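Local coordinates for protein interleukin-20 receptor subunit beta (Homo sapiens, PDB 6DF3) that pairs with IL20RA or IL22RA1 to form cell-surface receptors for the cytokines IL-20 and IL-24, and with IL20RA also for IL-19, at residues 2-7 and 86-91; 14-19 and 64-69; 115-120 and 158-163; 129-134 and 171-176. The protein carries 1 engineered substitution. One frame throughout, in Å; residues are numbered along the deposited sequence.

Interaction 1 of 4, residues 2-7 and 86-91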
# COMPACT_ATOMS: atom_id res chain seq x y z
N PRO C 2 -6.99 32.67 26.97
CA PRO C 2 -8.10 32.42 26.03
C PRO C 2 -7.88 31.19 25.15
O PRO C 2 -6.76 30.99 24.65
CB PRO C 2 -8.06 33.68 25.15
CG PRO C 2 -7.57 34.78 26.08
CD PRO C 2 -6.83 34.12 27.22
N ALA C 3 -8.91 30.37 24.91
CA ALA C 3 -8.75 29.29 23.89
C ALA C 3 -8.79 29.88 22.48
O ALA C 3 -9.37 30.95 22.27
CB ALA C 3 -9.82 28.25 24.03
N PRO C 4 -8.13 29.22 21.52
CA PRO C 4 -8.22 29.69 20.13
C PRO C 4 -9.65 29.54 19.58
O PRO C 4 -10.33 28.61 19.99
CB PRO C 4 -7.26 28.75 19.35
CG PRO C 4 -6.69 27.80 20.36
CD PRO C 4 -7.40 27.95 21.66
N GLN C 5 -10.07 30.43 18.69
CA GLN C 5 -11.42 30.53 18.18
C GLN C 5 -11.35 30.48 16.66
O GLN C 5 -10.26 30.52 16.09
CB GLN C 5 -12.06 31.85 18.65
CG GLN C 5 -12.32 31.98 20.18
CD GLN C 5 -13.18 30.83 20.76
OE1 GLN C 5 -14.09 30.34 20.10
NE2 GLN C 5 -12.87 30.40 21.99
N ASN C 6 -12.52 30.36 16.03
CA ASN C 6 -12.67 30.39 14.57
C ASN C 6 -11.87 29.24 13.90
O ASN C 6 -11.06 29.44 13.03
CB ASN C 6 -12.33 31.80 14.05
CG ASN C 6 -13.06 32.92 14.86
OD1 ASN C 6 -12.50 33.60 15.77
ND2 ASN C 6 -14.34 33.07 14.55
N LEU C 7 -12.08 28.03 14.37
CA LEU C 7 -11.42 26.88 13.82
C LEU C 7 -12.08 26.50 12.53
O LEU C 7 -13.33 26.42 12.48
CB LEU C 7 -11.55 25.67 14.72
CG LEU C 7 -10.46 25.60 15.77
CD1 LEU C 7 -10.51 26.78 16.71
CD2 LEU C 7 -10.58 24.32 16.53
N GLN C 86 0.27 28.08 31.97
CA GLN C 86 -1.03 28.34 31.39
C GLN C 86 -1.21 27.59 30.03
O GLN C 86 -0.52 27.87 29.06
CB GLN C 86 -1.31 29.86 31.33
CG GLN C 86 -1.97 30.42 32.60
CD GLN C 86 -2.45 31.86 32.44
OE1 GLN C 86 -1.95 32.59 31.60
NE2 GLN C 86 -3.42 32.26 33.25
N THR C 87 -2.05 26.55 30.06
CA THR C 87 -2.72 26.02 28.89
C THR C 87 -4.12 26.61 28.86
O THR C 87 -4.77 26.72 29.89
CB THR C 87 -2.96 24.50 28.97
OG1 THR C 87 -2.96 24.10 30.35
CG2 THR C 87 -1.91 23.72 28.27
N SER C 88 -4.61 26.93 27.66
CA SER C 88 -6.04 27.25 27.48
C SER C 88 -6.90 25.97 27.58
O SER C 88 -6.39 24.88 27.70
CB SER C 88 -6.26 27.85 26.10
OG SER C 88 -5.90 26.91 25.07
N ALA C 89 -8.21 26.12 27.54
CA ALA C 89 -9.08 24.99 27.43
C ALA C 89 -8.97 24.49 25.95
O ALA C 89 -8.37 25.15 25.10
CB ALA C 89 -10.50 25.41 27.80
N TRP C 90 -9.50 23.30 25.65
CA TRP C 90 -9.48 22.81 24.25
C TRP C 90 -10.59 23.48 23.46
O TRP C 90 -11.67 23.66 23.98
CB TRP C 90 -9.70 21.30 24.18
CG TRP C 90 -8.56 20.48 24.65
CD1 TRP C 90 -8.48 19.82 25.86
CD2 TRP C 90 -7.32 20.21 23.95
NE1 TRP C 90 -7.29 19.17 25.94
CE2 TRP C 90 -6.57 19.35 24.78
CE3 TRP C 90 -6.79 20.60 22.72
CZ2 TRP C 90 -5.30 18.90 24.42
CZ3 TRP C 90 -5.52 20.15 22.36
CH2 TRP C 90 -4.77 19.33 23.23
N SER C 91 -10.32 23.80 22.19
CA SER C 91 -11.35 24.27 21.27
C SER C 91 -11.57 23.17 20.20
O SER C 91 -10.59 22.76 19.55
CB SER C 91 -10.92 25.52 20.49
OG SER C 91 -11.08 26.73 21.15

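Interaction 2 of 4, residues 14-19 and 64-69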
# COMPACT_ATOMS: atom_id res chain seq x y z
N MET C 14 -6.19 17.28 -1.51
CA MET C 14 -5.77 16.33 -0.42
C MET C 14 -4.73 16.80 0.53
O MET C 14 -4.22 16.01 1.30
CB MET C 14 -5.38 14.96 -0.99
CG MET C 14 -6.53 14.31 -1.72
SD MET C 14 -7.95 13.73 -0.66
CE MET C 14 -7.23 12.21 -0.01
N LYS C 15 -4.43 18.10 0.57
CA LYS C 15 -3.65 18.70 1.67
C LYS C 15 -4.60 19.39 2.68
O LYS C 15 -5.32 20.34 2.30
CB LYS C 15 -2.70 19.74 1.11
CG LYS C 15 -1.77 20.26 2.18
CD LYS C 15 -0.91 21.41 1.66
CE LYS C 15 0.05 21.85 2.76
NZ LYS C 15 0.47 23.26 2.58
N HIS C 16 -4.62 18.94 3.94
CA HIS C 16 -5.55 19.51 4.90
C HIS C 16 -4.89 20.37 5.95
O HIS C 16 -4.11 19.88 6.79
CB HIS C 16 -6.37 18.42 5.58
CG HIS C 16 -6.60 17.23 4.73
ND1 HIS C 16 -7.27 17.30 3.52
CD2 HIS C 16 -6.29 15.91 4.92
CE1 HIS C 16 -7.26 16.08 2.96
NE2 HIS C 16 -6.68 15.22 3.80
N LEU C 17 -5.28 21.64 5.95
CA LEU C 17 -4.76 22.67 6.85
C LEU C 17 -5.79 23.03 7.92
O LEU C 17 -6.82 23.54 7.58
CB LEU C 17 -4.43 23.94 6.05
CG LEU C 17 -3.03 24.44 5.82
CD1 LEU C 17 -3.00 25.90 5.26
CD2 LEU C 17 -2.22 24.37 7.10
N LEU C 18 -5.52 22.77 9.19
CA LEU C 18 -6.36 23.28 10.27
C LEU C 18 -5.89 24.68 10.60
O LEU C 18 -4.68 24.93 10.49
CB LEU C 18 -6.28 22.38 11.50
CG LEU C 18 -7.06 22.82 12.76
CD1 LEU C 18 -8.53 22.73 12.44
CD2 LEU C 18 -6.69 21.95 13.94
N MET C 19 -6.82 25.61 10.92
CA MET C 19 -6.53 27.10 11.05
C MET C 19 -7.41 27.64 12.12
O MET C 19 -8.47 27.11 12.34
CB MET C 19 -6.82 27.95 9.80
CG MET C 19 -6.03 27.50 8.56
SD MET C 19 -6.46 28.24 6.95
CE MET C 19 -8.23 28.47 7.12
N ASP C 64 -0.65 21.62 9.31
CA ASP C 64 -0.86 20.63 8.31
C ASP C 64 -1.15 19.23 8.93
O ASP C 64 -0.23 18.50 9.29
CB ASP C 64 0.35 20.59 7.37
CG ASP C 64 0.09 19.76 6.15
OD1 ASP C 64 -0.87 18.94 6.18
OD2 ASP C 64 0.82 19.91 5.14
N VAL C 65 -2.43 18.83 8.97
CA VAL C 65 -2.86 17.57 9.54
C VAL C 65 -3.02 16.50 8.47
O VAL C 65 -3.68 15.50 8.65
CB VAL C 65 -4.22 17.73 10.31
CG1 VAL C 65 -4.11 18.79 11.40
CG2 VAL C 65 -5.35 18.15 9.42
N THR C 66 -2.46 16.73 7.30
CA THR C 66 -2.58 15.77 6.21
C THR C 66 -2.23 14.35 6.64
O THR C 66 -2.97 13.43 6.38
CB THR C 66 -1.72 16.24 5.05
OG1 THR C 66 -2.15 17.57 4.62
CG2 THR C 66 -1.75 15.19 3.87
N ASP C 67 -1.12 14.20 7.31
CA ASP C 67 -0.64 12.88 7.73
C ASP C 67 -1.45 12.21 8.84
O ASP C 67 -1.32 11.04 8.99
CB ASP C 67 0.81 12.94 8.11
CG ASP C 67 1.69 13.35 6.95
OD1 ASP C 67 1.28 13.32 5.74
OD2 ASP C 67 2.76 13.79 7.28
N ASP C 68 -2.33 12.94 9.52
CA ASP C 68 -3.20 12.37 10.52
C ASP C 68 -4.53 11.92 9.93
O ASP C 68 -5.18 11.10 10.50
CB ASP C 68 -3.50 13.44 11.56
CG ASP C 68 -2.23 14.08 12.14
OD1 ASP C 68 -1.30 13.35 12.58
OD2 ASP C 68 -2.16 15.33 12.19
N ILE C 69 -4.98 12.51 8.83
CA ILE C 69 -6.24 12.12 8.23
C ILE C 69 -5.95 10.97 7.27
O ILE C 69 -5.38 11.22 6.20
CB ILE C 69 -6.90 13.32 7.49
CG1 ILE C 69 -7.03 14.59 8.36
CG2 ILE C 69 -8.28 12.93 6.98
CD1 ILE C 69 -7.50 14.38 9.74
O HOH W 1 -5.70 12.54 3.62

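Interaction 3 of 4, residues 115-120 and 158-163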
# COMPACT_ATOMS: atom_id res chain seq x y z
N GLY C 115 9.34 18.34 -32.62
CA GLY C 115 9.01 18.07 -34.04
C GLY C 115 7.56 17.60 -34.21
O GLY C 115 6.63 18.39 -34.07
N PHE C 116 7.39 16.30 -34.44
CA PHE C 116 6.08 15.66 -34.69
C PHE C 116 5.35 15.12 -33.44
O PHE C 116 4.12 14.98 -33.48
CB PHE C 116 6.26 14.48 -35.68
CG PHE C 116 6.41 14.88 -37.15
CD1 PHE C 116 6.92 16.13 -37.55
CD2 PHE C 116 6.07 13.96 -38.14
CE1 PHE C 116 7.04 16.45 -38.87
CE2 PHE C 116 6.20 14.29 -39.48
CZ PHE C 116 6.69 15.53 -39.84
N HIS C 117 6.08 14.80 -32.37
CA HIS C 117 5.50 14.18 -31.21
C HIS C 117 4.89 15.24 -30.32
O HIS C 117 5.45 16.33 -30.16
CB HIS C 117 6.54 13.47 -30.40
CG HIS C 117 7.16 12.33 -31.12
ND1 HIS C 117 6.91 11.02 -30.78
CD2 HIS C 117 8.02 12.30 -32.16
CE1 HIS C 117 7.59 10.23 -31.59
NE2 HIS C 117 8.27 10.98 -32.44
N LEU C 118 3.74 14.89 -29.74
CA LEU C 118 3.03 15.75 -28.82
C LEU C 118 3.31 15.26 -27.40
O LEU C 118 3.14 14.07 -27.13
CB LEU C 118 1.54 15.65 -29.10
CG LEU C 118 0.66 16.55 -28.22
CD1 LEU C 118 0.86 18.02 -28.60
CD2 LEU C 118 -0.78 16.09 -28.39
N VAL C 119 3.70 16.18 -26.50
CA VAL C 119 4.06 15.81 -25.10
C VAL C 119 3.39 16.72 -24.05
O VAL C 119 3.18 17.91 -24.28
CB VAL C 119 5.61 15.67 -24.91
CG1 VAL C 119 6.41 16.72 -25.66
CG2 VAL C 119 6.05 15.59 -23.46
N ILE C 120 3.06 16.11 -22.90
CA ILE C 120 2.37 16.73 -21.81
C ILE C 120 3.23 16.56 -20.55
O ILE C 120 3.97 15.55 -20.39
CB ILE C 120 0.93 16.15 -21.65
CG1 ILE C 120 0.07 17.08 -20.78
CG2 ILE C 120 0.92 14.75 -21.05
CD1 ILE C 120 -1.38 16.66 -20.60
N LEU C 158 2.14 11.71 -25.56
CA LEU C 158 0.71 11.40 -25.81
C LEU C 158 0.42 10.69 -27.14
O LEU C 158 -0.19 9.62 -27.18
CB LEU C 158 -0.08 12.70 -25.84
CG LEU C 158 -0.20 13.44 -24.54
CD1 LEU C 158 -1.03 14.68 -24.84
CD2 LEU C 158 -0.84 12.55 -23.49
N GLU C 159 0.80 11.34 -28.23
CA GLU C 159 0.46 10.90 -29.56
C GLU C 159 1.52 11.46 -30.51
O GLU C 159 2.08 12.53 -30.25
CB GLU C 159 -0.98 11.37 -29.91
CG GLU C 159 -1.52 11.01 -31.30
CD GLU C 159 -1.44 9.51 -31.56
OE1 GLU C 159 -2.13 8.71 -30.89
OE2 GLU C 159 -0.63 9.12 -32.40
N THR C 160 1.86 10.71 -31.56
CA THR C 160 2.60 11.28 -32.69
C THR C 160 1.55 11.81 -33.64
O THR C 160 0.58 11.13 -33.96
CB THR C 160 3.51 10.26 -33.41
OG1 THR C 160 4.63 9.98 -32.57
CG2 THR C 160 4.03 10.81 -34.77
N MET C 161 1.78 13.02 -34.13
CA MET C 161 0.76 13.78 -34.83
C MET C 161 0.91 13.55 -36.31
O MET C 161 1.97 13.15 -36.75
CB MET C 161 0.92 15.25 -34.51
CG MET C 161 0.78 15.54 -33.01
SD MET C 161 0.64 17.29 -32.59
CE MET C 161 2.22 17.89 -33.22
N GLU C 162 -0.17 13.78 -37.05
CA GLU C 162 -0.14 13.76 -38.51
C GLU C 162 -0.33 15.17 -39.07
O GLU C 162 -1.01 16.02 -38.45
CB GLU C 162 -1.22 12.82 -39.06
CG GLU C 162 -1.06 11.37 -38.63
CD GLU C 162 0.27 10.78 -39.06
OE1 GLU C 162 0.58 10.80 -40.28
OE2 GLU C 162 1.01 10.31 -38.16
N PRO C 163 0.25 15.44 -40.26
CA PRO C 163 0.12 16.78 -40.86
C PRO C 163 -1.35 17.17 -41.10
O PRO C 163 -2.23 16.26 -41.21
CB PRO C 163 0.89 16.67 -42.19
CG PRO C 163 0.97 15.21 -42.49
CD PRO C 163 0.95 14.50 -41.16

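Interaction 4 of 4, residues 129-134 and 171-176. Unlike the reference sequence in segment 171-176: Glu172 (reference Gln).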
# COMPACT_ATOMS: atom_id res chain seq x y z
N PHE C 129 -3.16 10.98 -6.40
CA PHE C 129 -3.78 11.37 -7.68
C PHE C 129 -3.35 10.61 -8.90
O PHE C 129 -2.13 10.55 -9.22
CB PHE C 129 -3.45 12.84 -8.02
CG PHE C 129 -4.06 13.85 -7.06
CD1 PHE C 129 -3.42 14.16 -5.84
CD2 PHE C 129 -5.21 14.55 -7.41
CE1 PHE C 129 -3.95 15.10 -4.96
CE2 PHE C 129 -5.74 15.51 -6.54
CZ PHE C 129 -5.10 15.77 -5.31
N GLU C 130 -4.37 10.21 -9.67
CA GLU C 130 -4.20 9.77 -11.07
C GLU C 130 -4.79 10.83 -12.05
O GLU C 130 -5.81 11.54 -11.73
CB GLU C 130 -4.87 8.41 -11.29
CG GLU C 130 -4.17 7.22 -10.62
CD GLU C 130 -5.04 5.95 -10.62
OE1 GLU C 130 -5.21 5.37 -11.72
OE2 GLU C 130 -5.57 5.55 -9.53
N PHE C 131 -4.15 10.94 -13.23
CA PHE C 131 -4.49 11.94 -14.28
C PHE C 131 -5.11 11.25 -15.49
O PHE C 131 -4.56 10.26 -16.02
CB PHE C 131 -3.28 12.75 -14.76
CG PHE C 131 -2.63 13.57 -13.69
CD1 PHE C 131 -1.68 13.01 -12.85
CD2 PHE C 131 -3.00 14.92 -13.48
CE1 PHE C 131 -1.07 13.76 -11.84
CE2 PHE C 131 -2.39 15.70 -12.48
CZ PHE C 131 -1.44 15.11 -11.65
N LEU C 132 -6.27 11.78 -15.87
CA LEU C 132 -6.93 11.51 -17.13
C LEU C 132 -6.60 12.61 -18.12
O LEU C 132 -6.76 13.78 -17.83
CB LEU C 132 -8.42 11.55 -16.92
CG LEU C 132 -9.22 10.52 -17.67
CD1 LEU C 132 -9.72 9.56 -16.60
CD2 LEU C 132 -10.37 11.16 -18.48
N VAL C 133 -6.17 12.24 -19.30
CA VAL C 133 -5.85 13.21 -20.34
C VAL C 133 -6.67 12.83 -21.55
O VAL C 133 -6.59 11.71 -22.02
CB VAL C 133 -4.34 13.25 -20.67
CG1 VAL C 133 -4.02 14.36 -21.66
CG2 VAL C 133 -3.54 13.48 -19.39
N ALA C 134 -7.49 13.77 -22.01
CA ALA C 134 -8.27 13.61 -23.24
C ALA C 134 -7.54 14.37 -24.29
O ALA C 134 -7.08 15.50 -24.04
CB ALA C 134 -9.68 14.16 -23.09
N ALA C 171 -6.84 18.03 -19.37
CA ALA C 171 -6.48 17.07 -18.32
C ALA C 171 -7.27 17.29 -17.03
O ALA C 171 -7.60 18.42 -16.65
CB ALA C 171 -4.98 17.14 -18.03
N GLU C 172 -7.50 16.20 -16.34
CA GLU C 172 -8.41 16.08 -15.23
C GLU C 172 -7.66 15.23 -14.20
O GLU C 172 -6.74 14.49 -14.55
CB GLU C 172 -9.57 15.27 -15.80
CG GLU C 172 -10.86 15.24 -15.05
CD GLU C 172 -11.81 14.13 -15.52
OE1 GLU C 172 -13.02 14.22 -15.23
OE2 GLU C 172 -11.38 13.15 -16.17
N THR C 173 -8.12 15.24 -12.96
CA THR C 173 -7.43 14.60 -11.87
C THR C 173 -8.47 13.55 -11.32
O THR C 173 -9.68 13.74 -11.51
CB THR C 173 -7.09 15.75 -10.92
OG1 THR C 173 -5.67 15.89 -10.71
CG2 THR C 173 -7.87 15.65 -9.70
N PHE C 174 -7.99 12.45 -10.72
CA PHE C 174 -8.84 11.40 -10.09
C PHE C 174 -8.19 10.90 -8.81
O PHE C 174 -7.00 10.65 -8.82
CB PHE C 174 -9.07 10.16 -10.98
CG PHE C 174 -9.85 9.06 -10.29
CD1 PHE C 174 -11.21 9.21 -10.01
CD2 PHE C 174 -9.22 7.88 -9.90
CE1 PHE C 174 -11.95 8.20 -9.36
CE2 PHE C 174 -9.95 6.85 -9.26
CZ PHE C 174 -11.31 7.00 -8.98
N VAL C 175 -8.99 10.75 -7.74
CA VAL C 175 -8.55 10.49 -6.36
C VAL C 175 -9.32 9.24 -5.85
O VAL C 175 -10.51 9.33 -5.40
CB VAL C 175 -8.80 11.75 -5.45
CG1 VAL C 175 -8.46 11.47 -3.98
CG2 VAL C 175 -7.95 12.94 -5.90
N LYS C 176 -8.68 8.05 -6.00
CA LYS C 176 -9.30 6.77 -5.61
C LYS C 176 -9.88 6.78 -4.17
O LYS C 176 -11.00 6.34 -3.96
CB LYS C 176 -8.29 5.66 -5.77
CG LYS C 176 -8.91 4.28 -5.67
CD LYS C 176 -7.90 3.18 -5.98
CE LYS C 176 -7.60 3.12 -7.47
NZ LYS C 176 -6.72 1.95 -7.71

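Interaction 1 of 4, residues 2-7 and 86-91
Ser91 holds OG anti to its carbonyl carbon (chi1 -83°), which turns the hydroxyl across to Pro4 and Ala3, while Ser88 places OG between its backbone N and carbonyl carbon (chi1 62°), with CB facing Ala3. The setting is the first fibronectin type III domain of this type II cytokine receptor, where the extended N-terminal run 2-7 lies beside the edge strand 86-98 before strand 8-12 enters the other sheet. The two backbones travel in roughly the same direction, 24° apart, and no main-chain hydrogen bond crosses between them; side-chain packing and the Ser91 hydroxyl link the two. Ser91 OG points at Pro4 O, but the modelled 2.3 Å is too short for a normal hydrogen bond, so its length is doubtful. The same OG touches Ala3 CB at 3.5 Å, and that methyl also rests 3.6 Å from Ala89 O. Farther up, Ser88 CB packs 3.6 Å from Ala3 CA and 3.5 Å from Pro2 O. The Ser88 hydroxyl looks back into its own strand, with OG donating to Ala89 O at 3.0 Å and also bonded to the backbone N of Ala81 in strand 74-83. Behind the run, the Pro4 ring packs on Trp20 and Val23. At the far end Leu7 lays both methyls against Ser91: CD1 lies 4.0 Å from Ser91 CB, and CD2 reaches Ser91 O at 3.4 Å.

Interaction 2 of 4, residues 14-19 and 64-69
His16 is gripped through both of its main-chain polar atoms. Its N donates to the hydroxyl Thr66 OG1 at 2.9 Å, and its O accepts from Val65 N at 2.9 Å, the donor standing almost straight out from the carbonyl. Leu17 and Asp64 form the neighbouring antiparallel non-hydrogen-bonded pair, joining strand 15-19, the middle strand of the three-stranded sheet in the first fibronectin type III domain, to the end of strand 62-64. The His16 ring swings over the turn, bringing CD2 to 3.7 Å from Ile69 CB. Its NE2 and Ile69 O share a water that sits in the ring plane, 2.9 Å from NE2, and Met14 O stands over one face. On the other flank the extended Lys15 chain, CG anti to its backbone N (chi1 -173°), crosses Asp64 with CE 3.2 Å from OD2. One layer out, Asp64 OD1 takes the backbone N of Thr66 at 2.9 Å, an Asx turn, and also the Thr66 hydroxyl, at a doubtfully short length. The Asx turn sets the backbone of the threonine receiving His16 N. Ser11 holds ND1 of the His16 ring, and Leu18 bonds through its backbone to Cys63. The Thr66 hydroxyl thus appears to link backbone to carboxylate, the second half doubtful, and Lys15 NZ, 4.2 Å from Asp64 OD2, probably favours the ionised acid without forming a salt bridge.

Interaction 3 of 4, residues 115-120 and 158-163
The His117 imidazole presents one face to Thr160: OG1 stands 2.9 Å above the ring plane, offset toward the rim between ND1 and CE1. His157 meets the same imidazole with the planes steeply inclined and makes a weak hydrogen bond to Thr160 OG1, while the backbone of a neighbouring protein chain packs on His117. Beneath this polar cluster, three main-chain bonds cross between the two segments. Leu118 N donates to Glu159 O at 2.9 Å and Leu118 O accepts from Leu158 N at 3.0 Å; just beyond the strand ends, Phe116 O takes Met161 N at 3.1 Å. Leu118, with CG anti to the backbone N (chi1 -178°), sends CD2 to 3.8 Å from Leu158 CD1, and Ile120 CG2 lies 3.7 Å from Leu158 CD2. Met161 curls round the Phe116 carbonyl, its CG 3.4 Å from Phe116 O and its SD 4.0 Å from Leu118 CB. Were Met161 an alanine, Leu118 would probably lose its thioether neighbour and a gap would open beside Tyr167. Leu118, Ile120 and Leu158 point into the core against strands 130-137 and 167-175, the sandwich packing of a fibronectin type III domain, here the second of the receptor.

Interaction 4 of 4, residues 129-134 and 171-176
Phe129 sets out from CB with CG anti to its carbonyl carbon (chi1 -66°), and its ring lies alongside Val175. CG is already 4.2 Å from Val175 CG2; CD2 comes closer to that methyl and also meets Thr173 OG1 at 3.6 Å; CE2 makes the closest approach to Val175 CG2, 3.4 Å, with Thr173 CG2 in the ring plane at its edge; CZ, at the tip, is 4.1 Å from the same valine methyl. Cutting Phe129 back to an alanine would probably strip Val175 CG2 and the Thr173 side chain of this cover and leave a gap beside both. Strands 130-137 and 167-175 are antiparallel neighbours in the four-stranded sheet of the second fibronectin type III domain. Glu130 pairs with Phe174 and Leu132 with Glu172, each by two main-chain bonds. Thr173 OG1, buried between the Phe129 and Phe131 rings, has no hydrogen-bonding partner in the model. On the other face, Glu172, a glutamine in the reference sequence, runs extended beside Leu132, its OE2 touching Leu132 CD2 at 3.2 Å. Glu130 OE2 lies near the plane of the Phe174 ring, at its edge; Lys176 NZ, too distant from it for a salt bridge, makes a weak hydrogen bond to a neighbouring protein chain.

How the interactions relate
The chain is the extracellular part, by prediction, of a longer membrane receptor: interactions 1 and 2 belong to its first fibronectin type III domain, 3 and 4 to its second. Interaction 2 is nested in the loop closed by interaction 1, and they touch where Leu7 CB lies 4.1 Å from Met19 O. Interactions 3 and 4 alternate along the chain and face each other across one sandwich: Ile120 CD1 packs on Val133 CG1 at 3.7 Å. The domains meet between interactions 2 and 4, where Met14 SD reaches Val175 CG1 and Met14 CG reaches Phe129 CZ, both at 4.1 Å. Interactions 1 and 3 sit far apart, centres about 57 Å from each other.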